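Local coordinates for protein alpha-Amylase (Thermotoga maritima, PDB 2B5D) that is an alpha-amylase of glycosyl hydrolase family 57, whose core is an incomplete parallel beta/alpha barrel joined to helical parts, at residues L364-F367 and F368-V371; A346-A350 and E351-H355; A315-E318 and H319-F323; V245-A248 and A249-Y252. One frame throughout, in Å; residues are numbered along the deposited sequence.

In the fold
From the N terminus, contact 4 comes first. It folds residues 245-252 into a tight turn within the long loop after strand 233-236. Contact 3 follows on helix 309-338, contact 2 at the end of strand 343-349, and contact 1 on helix 360-373. Each joins neighbouring residues, so none encloses a long loop, and the four run in series without nesting or crossing. Space brings them together. Contacts 1 and 3 sit on two packed helices, their centres about 10 Å apart. Contact 4 touches contacts 2 and 3, and contact 2 also touches contact 1. Together they tie a barrel strand to two outer helices and to the loop of 245-252.

Contact 1 of 4, residues L364-F367 and F368-V371; sequences LKRF and FELV
Arg-366 and Glu-369 form an i to i+3 salt bridge on the alpha-helix 360-373. NH2 of Arg-366 lies 2.6 Å from OE1 of Glu-369, with an N-H...O angle of 146°. The nitrogen meets the anti side of that oxygen. The two charged planes are 60° apart, and a single N-H makes the bond. The arginine chain is bent at chi2 and chi3, which brings the guanidinium forward, alongside the next turn. There its NH1 also comes within 3.4 Å of CD1 of Leu-370. The other carboxylate oxygen, OE2 of Glu-369, has NZ of Lys-365 4.3 Å away, too far for a salt bridge.

The buried side of the helix is apolar. CG2 of Val-371 sits over one face of the Phe-367 ring, 3.9 Å from its centroid, a CH-pi contact. Met-44 of helix 27-47 touches Leu-364 and Phe-368, and Leu-379 of strand 377-379 lies against Phe-368 and Val-371. Helix 309-338 packs on a further side, where Glu-317 takes NH1 of Arg-366 in a second salt bridge. Regular i to i+4 backbone bonds hold the frame. One of their acceptors, Leu-364 O, stands 3.2 Å above the plane of the Phe-368 ring, towards its rim.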
# COMPACT_ATOMS: atom_id res chain seq x y z
N LEU A 364 -10.66 -40.60 3.34
CA LEU A 364 -11.78 -40.89 2.48
C LEU A 364 -11.85 -42.34 2.06
O LEU A 364 -12.95 -42.93 1.99
CB LEU A 364 -11.80 -39.96 1.27
CG LEU A 364 -13.01 -39.03 1.33
CD1 LEU A 364 -14.27 -39.86 1.20
CD2 LEU A 364 -13.10 -38.20 2.64
N LYS A 365 -10.68 -42.92 1.79
CA LYS A 365 -10.62 -44.28 1.28
C LYS A 365 -10.95 -45.28 2.40
O LYS A 365 -11.66 -46.25 2.19
CB LYS A 365 -9.24 -44.58 0.70
CG LYS A 365 -9.15 -45.94 0.01
CD LYS A 365 -7.74 -46.47 0.13
CE LYS A 365 -7.52 -47.66 -0.78
NZ LYS A 365 -6.14 -48.16 -0.56
N ARG A 366 -10.44 -45.01 3.59
CA ARG A 366 -10.68 -45.89 4.70
C ARG A 366 -12.12 -45.80 5.14
O ARG A 366 -12.69 -46.82 5.52
CB ARG A 366 -9.68 -45.64 5.85
CG ARG A 366 -8.30 -46.23 5.53
CD ARG A 366 -8.34 -47.76 5.15
NE ARG A 366 -8.75 -48.56 6.31
CZ ARG A 366 -9.68 -49.51 6.29
NH1 ARG A 366 -9.97 -50.15 7.42
NH2 ARG A 366 -10.30 -49.84 5.16
N PHE A 367 -12.69 -44.60 5.09
CA PHE A 367 -14.09 -44.41 5.48
C PHE A 367 -15.00 -45.12 4.50
O PHE A 367 -15.97 -45.72 4.92
CB PHE A 367 -14.45 -42.94 5.60
CG PHE A 367 -15.87 -42.69 5.98
CD1 PHE A 367 -16.29 -42.86 7.29
CD2 PHE A 367 -16.79 -42.24 5.02
CE1 PHE A 367 -17.63 -42.61 7.66
CE2 PHE A 367 -18.13 -41.98 5.38
CZ PHE A 367 -18.56 -42.18 6.70
N PHE A 368 -14.68 -45.08 3.21
CA PHE A 368 -15.49 -45.79 2.23
C PHE A 368 -15.46 -47.28 2.48
O PHE A 368 -16.51 -47.93 2.51
CB PHE A 368 -15.07 -45.48 0.79
CG PHE A 368 -15.47 -44.10 0.32
CD1 PHE A 368 -16.36 -43.31 1.06
CD2 PHE A 368 -15.00 -43.62 -0.90
CE1 PHE A 368 -16.73 -42.07 0.61
CE2 PHE A 368 -15.38 -42.37 -1.37
CZ PHE A 368 -16.25 -41.59 -0.62
N GLU A 369 -14.26 -47.82 2.69
CA GLU A 369 -14.10 -49.26 2.90
C GLU A 369 -14.83 -49.74 4.15
O GLU A 369 -15.43 -50.80 4.15
CB GLU A 369 -12.61 -49.67 2.92
CG GLU A 369 -11.93 -49.47 1.57
CD GLU A 369 -10.41 -49.70 1.59
OE1 GLU A 369 -9.74 -49.52 2.66
OE2 GLU A 369 -9.89 -50.07 0.51
N LEU A 370 -14.79 -48.92 5.19
CA LEU A 370 -15.51 -49.18 6.43
C LEU A 370 -17.01 -49.13 6.23
O LEU A 370 -17.72 -50.01 6.74
CB LEU A 370 -15.09 -48.18 7.48
CG LEU A 370 -14.06 -48.55 8.57
CD1 LEU A 370 -13.27 -49.84 8.30
CD2 LEU A 370 -13.16 -47.37 8.79
N VAL A 371 -17.51 -48.11 5.51
CA VAL A 371 -18.95 -48.02 5.22
C VAL A 371 -19.38 -49.20 4.39
O VAL A 371 -20.43 -49.78 4.63
CB VAL A 371 -19.37 -46.67 4.57
CG1 VAL A 371 -20.75 -46.78 3.96
CG2 VAL A 371 -19.39 -45.55 5.60

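Contact 2 of 4, residues A346-A350 and E351-H355; sequences APFDA and ELFGH
Glu-351 turns its side chain back towards Asp-349, so that two like charges lie near each other. Their exact placing is doubtful, because the model has a clash there. Leu-352 follows and closes a type I beta turn that starts at Asp-349. Its N donates to Asp-349 O at 3.2 Å, from above the carbonyl plane. Its CG also lies 3.8 Å from CB of Asp-349.

Phe-353 closes a second turn that overlaps the first: its N donates to Ala-350 O at 2.9 Å. With chi1 at -62°, the ring swings back to the strand, and CE1 of Phe-353 reaches CB of Phe-348 at 3.5 Å. CB of Phe-348 sits at the edge of the Phe-353 ring, near its plane. The two phenyl rings meet obliquely, centroids 5.8 Å apart and planes at 62°. Trp-246 meets both edge-to-face, and Phe-353 O bonds to Thr-37 OG1 on helix 27-47. Gly-354 then takes a positive phi. At His-355 the N makes a weak bond to Glu-351 O, 3.1 Å long, and the ring meets Phe-261 edge-to-face. This is a strand-to-helix junction at the C-terminal end of a parallel strand, the end where beta/alpha barrels carry their active sites.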
# COMPACT_ATOMS: atom_id res chain seq x y z
N ALA A 346 -23.50 -34.90 3.30
CA ALA A 346 -22.26 -34.32 3.87
C ALA A 346 -21.31 -33.80 2.78
O ALA A 346 -20.55 -34.58 2.16
CB ALA A 346 -21.57 -35.37 4.78
N PRO A 347 -21.43 -32.50 2.45
CA PRO A 347 -20.61 -31.82 1.47
C PRO A 347 -19.37 -31.13 2.04
O PRO A 347 -19.44 -30.44 3.07
CB PRO A 347 -21.55 -30.75 0.92
CG PRO A 347 -22.38 -30.41 2.04
CD PRO A 347 -22.52 -31.62 2.92
N PHE A 348 -18.26 -31.30 1.34
CA PHE A 348 -17.04 -30.64 1.72
C PHE A 348 -16.38 -30.07 0.52
O PHE A 348 -16.45 -30.64 -0.57
CB PHE A 348 -16.12 -31.63 2.46
CG PHE A 348 -16.86 -32.39 3.50
CD1 PHE A 348 -17.08 -33.75 3.36
CD2 PHE A 348 -17.47 -31.70 4.57
CE1 PHE A 348 -17.81 -34.44 4.32
CE2 PHE A 348 -18.22 -32.37 5.52
CZ PHE A 348 -18.39 -33.75 5.40
N ASP A 349 -15.75 -28.92 0.73
CA ASP A 349 -14.73 -28.43 -0.14
C ASP A 349 -13.68 -29.49 -0.50
O ASP A 349 -13.07 -30.05 0.38
CB ASP A 349 -14.06 -27.27 0.55
CG ASP A 349 -13.91 -26.12 -0.34
OD1 ASP A 349 -14.84 -25.26 -0.38
OD2 ASP A 349 -12.86 -26.11 -1.04
N ALA A 350 -13.49 -29.77 -1.77
CA ALA A 350 -12.59 -30.86 -2.18
C ALA A 350 -11.14 -30.77 -1.67
O ALA A 350 -10.52 -31.80 -1.35
CB ALA A 350 -12.58 -31.02 -3.69
N GLU A 351 -10.61 -29.54 -1.63
CA GLU A 351 -9.20 -29.28 -1.30
C GLU A 351 -8.90 -29.51 0.16
O GLU A 351 -7.72 -29.66 0.54
CB GLU A 351 -8.78 -27.85 -1.67
CG GLU A 351 -9.82 -26.75 -1.36
CD GLU A 351 -10.59 -26.34 -2.63
OE1 GLU A 351 -10.55 -25.13 -3.01
OE2 GLU A 351 -11.21 -27.24 -3.27
N LEU A 352 -9.96 -29.53 0.98
CA LEU A 352 -9.85 -29.98 2.35
C LEU A 352 -9.26 -31.40 2.38
O LEU A 352 -8.61 -31.75 3.34
CB LEU A 352 -11.20 -29.91 3.10
CG LEU A 352 -11.97 -28.60 3.41
CD1 LEU A 352 -13.21 -28.85 4.31
CD2 LEU A 352 -11.13 -27.44 3.99
N PHE A 353 -9.46 -32.19 1.32
CA PHE A 353 -8.95 -33.58 1.33
C PHE A 353 -7.73 -33.72 0.46
O PHE A 353 -7.82 -33.77 -0.78
CB PHE A 353 -10.06 -34.62 0.97
CG PHE A 353 -11.22 -34.63 1.94
CD1 PHE A 353 -12.37 -33.86 1.69
CD2 PHE A 353 -11.14 -35.35 3.14
CE1 PHE A 353 -13.44 -33.83 2.61
CE2 PHE A 353 -12.21 -35.33 4.07
CZ PHE A 353 -13.36 -34.56 3.79
N GLY A 354 -6.57 -33.79 1.10
CA GLY A 354 -5.32 -33.95 0.36
C GLY A 354 -4.51 -32.66 0.29
O GLY A 354 -3.28 -32.71 0.21
N HIS A 355 -5.18 -31.51 0.33
CA HIS A 355 -4.45 -30.26 0.23
C HIS A 355 -4.29 -29.55 1.57
O HIS A 355 -3.17 -29.42 2.05
CB HIS A 355 -4.97 -29.36 -0.89
CG HIS A 355 -4.16 -28.11 -1.08
ND1 HIS A 355 -2.83 -28.14 -1.44
CD2 HIS A 355 -4.48 -26.81 -0.90
CE1 HIS A 355 -2.37 -26.90 -1.49
NE2 HIS A 355 -3.36 -26.07 -1.17

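Contact 3 of 4, residues A315-E318 and H319-F323; sequences AVEE and HARDF
On the long helix 309-338, Glu-317 and Arg-321 make an i to i+4 salt bridge across one turn. NH1 of Arg-321 lies 2.8 Å from OE2 of Glu-317, but the bond is bent to 127° and weak. Chi2 of the glutamate is bent, near 70°, while the arginine runs extended from CG to NE. The two side chains lean across the helix surface, their flat ends 55° apart. The same OE2 also pairs with Arg-366 of helix 360-373, so two guanidinium groups share it.

His-319 stands on a different side. Ala-315 O lies 3.1 Å above one face of its imidazole, offset to the rim. That oxygen also accepts the N of His-319 at 2.9 Å. The ring stacks with Tyr-252 and meets Tyr-258. Ala-320 N bonds to Val-316 O at 2.8 Å, and Asp-322 N bonds to Glu-318 O at 2.9 Å. Glu-318 pairs with Arg-257; Asp-322 OD2 bonds to the Tyr-252 hydroxyl and to Lys-326, one turn on along the same helix. Ala-320 and Phe-323 face helix 360-373. Charged residues on one side and small or aromatic ones on the other mark an amphipathic helix packed against its neighbour on the outside of a beta/alpha barrel.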
# COMPACT_ATOMS: atom_id res chain seq x y z
N ALA A 315 -3.47 -42.58 12.98
CA ALA A 315 -4.46 -41.51 13.12
C ALA A 315 -5.62 -41.63 12.11
O ALA A 315 -6.76 -41.55 12.54
CB ALA A 315 -3.80 -40.14 13.02
N VAL A 316 -5.36 -41.87 10.82
CA VAL A 316 -6.51 -41.93 9.89
C VAL A 316 -7.40 -43.12 10.22
O VAL A 316 -8.64 -43.03 10.14
CB VAL A 316 -6.21 -41.77 8.31
CG1 VAL A 316 -4.83 -41.23 8.01
CG2 VAL A 316 -6.49 -43.04 7.48
N GLU A 317 -6.76 -44.22 10.62
CA GLU A 317 -7.48 -45.45 10.99
C GLU A 317 -8.43 -45.20 12.18
O GLU A 317 -9.58 -45.60 12.15
CB GLU A 317 -6.49 -46.58 11.27
CG GLU A 317 -7.07 -47.95 10.95
CD GLU A 317 -7.24 -48.19 9.46
OE1 GLU A 317 -6.30 -47.91 8.69
OE2 GLU A 317 -8.32 -48.67 9.05
N GLU A 318 -7.95 -44.49 13.18
CA GLU A 318 -8.77 -44.08 14.32
C GLU A 318 -9.89 -43.12 13.97
O GLU A 318 -11.01 -43.26 14.46
CB GLU A 318 -7.92 -43.35 15.33
CG GLU A 318 -6.94 -44.21 16.08
CD GLU A 318 -6.07 -43.37 16.99
OE1 GLU A 318 -4.94 -43.81 17.32
OE2 GLU A 318 -6.54 -42.25 17.38
N HIS A 319 -9.55 -42.09 13.20
CA HIS A 319 -10.50 -41.06 12.83
C HIS A 319 -11.60 -41.63 11.95
O HIS A 319 -12.77 -41.33 12.15
CB HIS A 319 -9.79 -39.87 12.14
CG HIS A 319 -8.84 -39.15 13.04
ND1 HIS A 319 -8.95 -39.17 14.42
CD2 HIS A 319 -7.75 -38.40 12.77
CE1 HIS A 319 -7.99 -38.43 14.95
NE2 HIS A 319 -7.24 -37.97 13.98
N ALA A 320 -11.22 -42.47 10.99
CA ALA A 320 -12.17 -43.06 10.08
C ALA A 320 -13.17 -43.98 10.82
O ALA A 320 -14.33 -44.11 10.42
CB ALA A 320 -11.45 -43.80 8.97
N ARG A 321 -12.74 -44.59 11.93
CA ARG A 321 -13.64 -45.41 12.73
C ARG A 321 -14.44 -44.54 13.67
O ARG A 321 -15.57 -44.87 14.01
CB ARG A 321 -12.87 -46.48 13.50
CG ARG A 321 -12.32 -47.61 12.64
CD ARG A 321 -11.42 -48.54 13.47
NE ARG A 321 -11.37 -49.88 12.89
CZ ARG A 321 -10.51 -50.27 11.94
NH1 ARG A 321 -9.61 -49.43 11.43
NH2 ARG A 321 -10.56 -51.53 11.49
N ASP A 322 -13.87 -43.44 14.11
CA ASP A 322 -14.67 -42.48 14.86
C ASP A 322 -15.86 -42.00 14.00
O ASP A 322 -17.02 -42.03 14.42
CB ASP A 322 -13.84 -41.28 15.27
CG ASP A 322 -14.49 -40.50 16.35
OD1 ASP A 322 -14.61 -41.05 17.45
OD2 ASP A 322 -14.87 -39.33 16.16
N PHE A 323 -15.56 -41.55 12.79
CA PHE A 323 -16.58 -41.00 11.95
C PHE A 323 -17.64 -42.05 11.58
O PHE A 323 -18.85 -41.78 11.74
CB PHE A 323 -16.00 -40.29 10.72
CG PHE A 323 -16.93 -39.25 10.16
CD1 PHE A 323 -17.39 -38.22 10.98
CD2 PHE A 323 -17.36 -39.31 8.84
CE1 PHE A 323 -18.26 -37.30 10.49
CE2 PHE A 323 -18.22 -38.38 8.33
CZ PHE A 323 -18.67 -37.36 9.14

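Contact 4 of 4, residues V245-A248 and A249-Y252; sequences VWSA and AVGY
Tyr-252 folds its side chain back beside Val-245 and Trp-246. CB and CG pass Val-245 O only loosely, beyond close contact; this is the oxygen that accepts the Tyr-252 N at 3.2 Å. CG is anti to the carbonyl carbon, chi1 -54°, which sends the ring along the Val-245 side chain; the two lie side by side and point the same way. CD1 of Tyr-252 comes nearer, 3.6 Å from Val-245 O. The same CD1 meets CZ3 of Trp-246 at 3.4 Å. CZ3 arrives at the edge of the phenol, near its plane. The tryptophan's six-membered ring and the phenol are oblique, with their planes at 55°. Farther out, CE1 of Tyr-252 touches CG2 of Val-245 at 3.7 Å. At the tip, the OH bonds to Asp-322 OD2 on helix 309-338.

The backbone between these residues is an ST motif headed by Ser-247. OG of Ser-247 accepts the N of Val-250 at 3.2 Å and, in a weak and less straight bond, the N of Ala-249. It is placed there by chi1 of -178°, beside the carbonyl carbon. Ser-247 O takes the N of Gly-251 at 2.7 Å, from above the carbonyl plane. Gly-251 has no side chain, and the space a CB would need is filled by Val-245 O and Ser-247 O.

One water donates to both Ala-248 O and Gly-251 O and so links the two ends of 248-251. Trp-246 also meets Phe-323 edge-to-face, and its ring meets that of Phe-363. Phe-213 of the second subunit packs on Val-245 and Tyr-252, and Ser-400 of that subunit touches Val-250.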
# COMPACT_ATOMS: atom_id res chain seq x y z
N VAL A 245 -16.02 -30.78 11.76
CA VAL A 245 -15.35 -32.08 11.79
C VAL A 245 -14.02 -32.15 11.02
O VAL A 245 -13.16 -32.98 11.33
CB VAL A 245 -16.31 -33.30 11.58
CG1 VAL A 245 -17.73 -32.88 11.11
CG2 VAL A 245 -15.70 -34.39 10.73
N TRP A 246 -13.81 -31.21 10.09
CA TRP A 246 -12.57 -31.11 9.31
C TRP A 246 -11.69 -29.93 9.66
O TRP A 246 -10.71 -29.67 8.98
CB TRP A 246 -12.90 -31.06 7.84
CG TRP A 246 -13.92 -32.04 7.52
CD1 TRP A 246 -15.14 -31.80 7.00
CD2 TRP A 246 -13.85 -33.45 7.75
NE1 TRP A 246 -15.84 -32.97 6.87
CE2 TRP A 246 -15.06 -34.01 7.32
CE3 TRP A 246 -12.87 -34.31 8.29
CZ2 TRP A 246 -15.34 -35.37 7.39
CZ3 TRP A 246 -13.14 -35.66 8.35
CH2 TRP A 246 -14.37 -36.18 7.90
N SER A 247 -12.06 -29.23 10.72
CA SER A 247 -11.32 -28.15 11.28
C SER A 247 -9.96 -28.61 11.83
O SER A 247 -9.89 -29.64 12.48
CB SER A 247 -12.15 -27.58 12.43
OG SER A 247 -11.51 -26.47 13.01
N ALA A 248 -8.90 -27.84 11.57
CA ALA A 248 -7.61 -28.05 12.22
C ALA A 248 -7.63 -27.58 13.68
O ALA A 248 -6.90 -28.11 14.53
CB ALA A 248 -6.52 -27.30 11.48
N ALA A 249 -8.43 -26.56 13.96
CA ALA A 249 -8.55 -26.06 15.32
C ALA A 249 -9.31 -27.03 16.26
O ALA A 249 -8.93 -27.18 17.46
CB ALA A 249 -9.19 -24.67 15.32
N VAL A 250 -10.36 -27.69 15.74
CA VAL A 250 -11.20 -28.57 16.58
C VAL A 250 -11.52 -29.96 16.02
O VAL A 250 -12.21 -30.74 16.66
CB VAL A 250 -12.53 -27.88 17.01
CG1 VAL A 250 -12.28 -26.49 17.62
CG2 VAL A 250 -13.53 -27.80 15.82
N GLY A 251 -11.04 -30.31 14.85
CA GLY A 251 -11.46 -31.57 14.26
C GLY A 251 -10.34 -32.53 13.99
O GLY A 251 -9.21 -32.31 14.45
N TYR A 252 -10.61 -33.58 13.25
CA TYR A 252 -9.59 -34.60 12.97
C TYR A 252 -8.28 -34.04 12.39
O TYR A 252 -7.23 -34.32 12.94
CB TYR A 252 -10.08 -35.69 12.02
CG TYR A 252 -11.34 -36.40 12.43
CD1 TYR A 252 -12.40 -36.52 11.53
CD2 TYR A 252 -11.47 -36.98 13.71
CE1 TYR A 252 -13.56 -37.20 11.87
CE2 TYR A 252 -12.61 -37.65 14.06
CZ TYR A 252 -13.65 -37.75 13.13
OH TYR A 252 -14.78 -38.40 13.49
O HOH W 1 -7.92 -30.42 16.56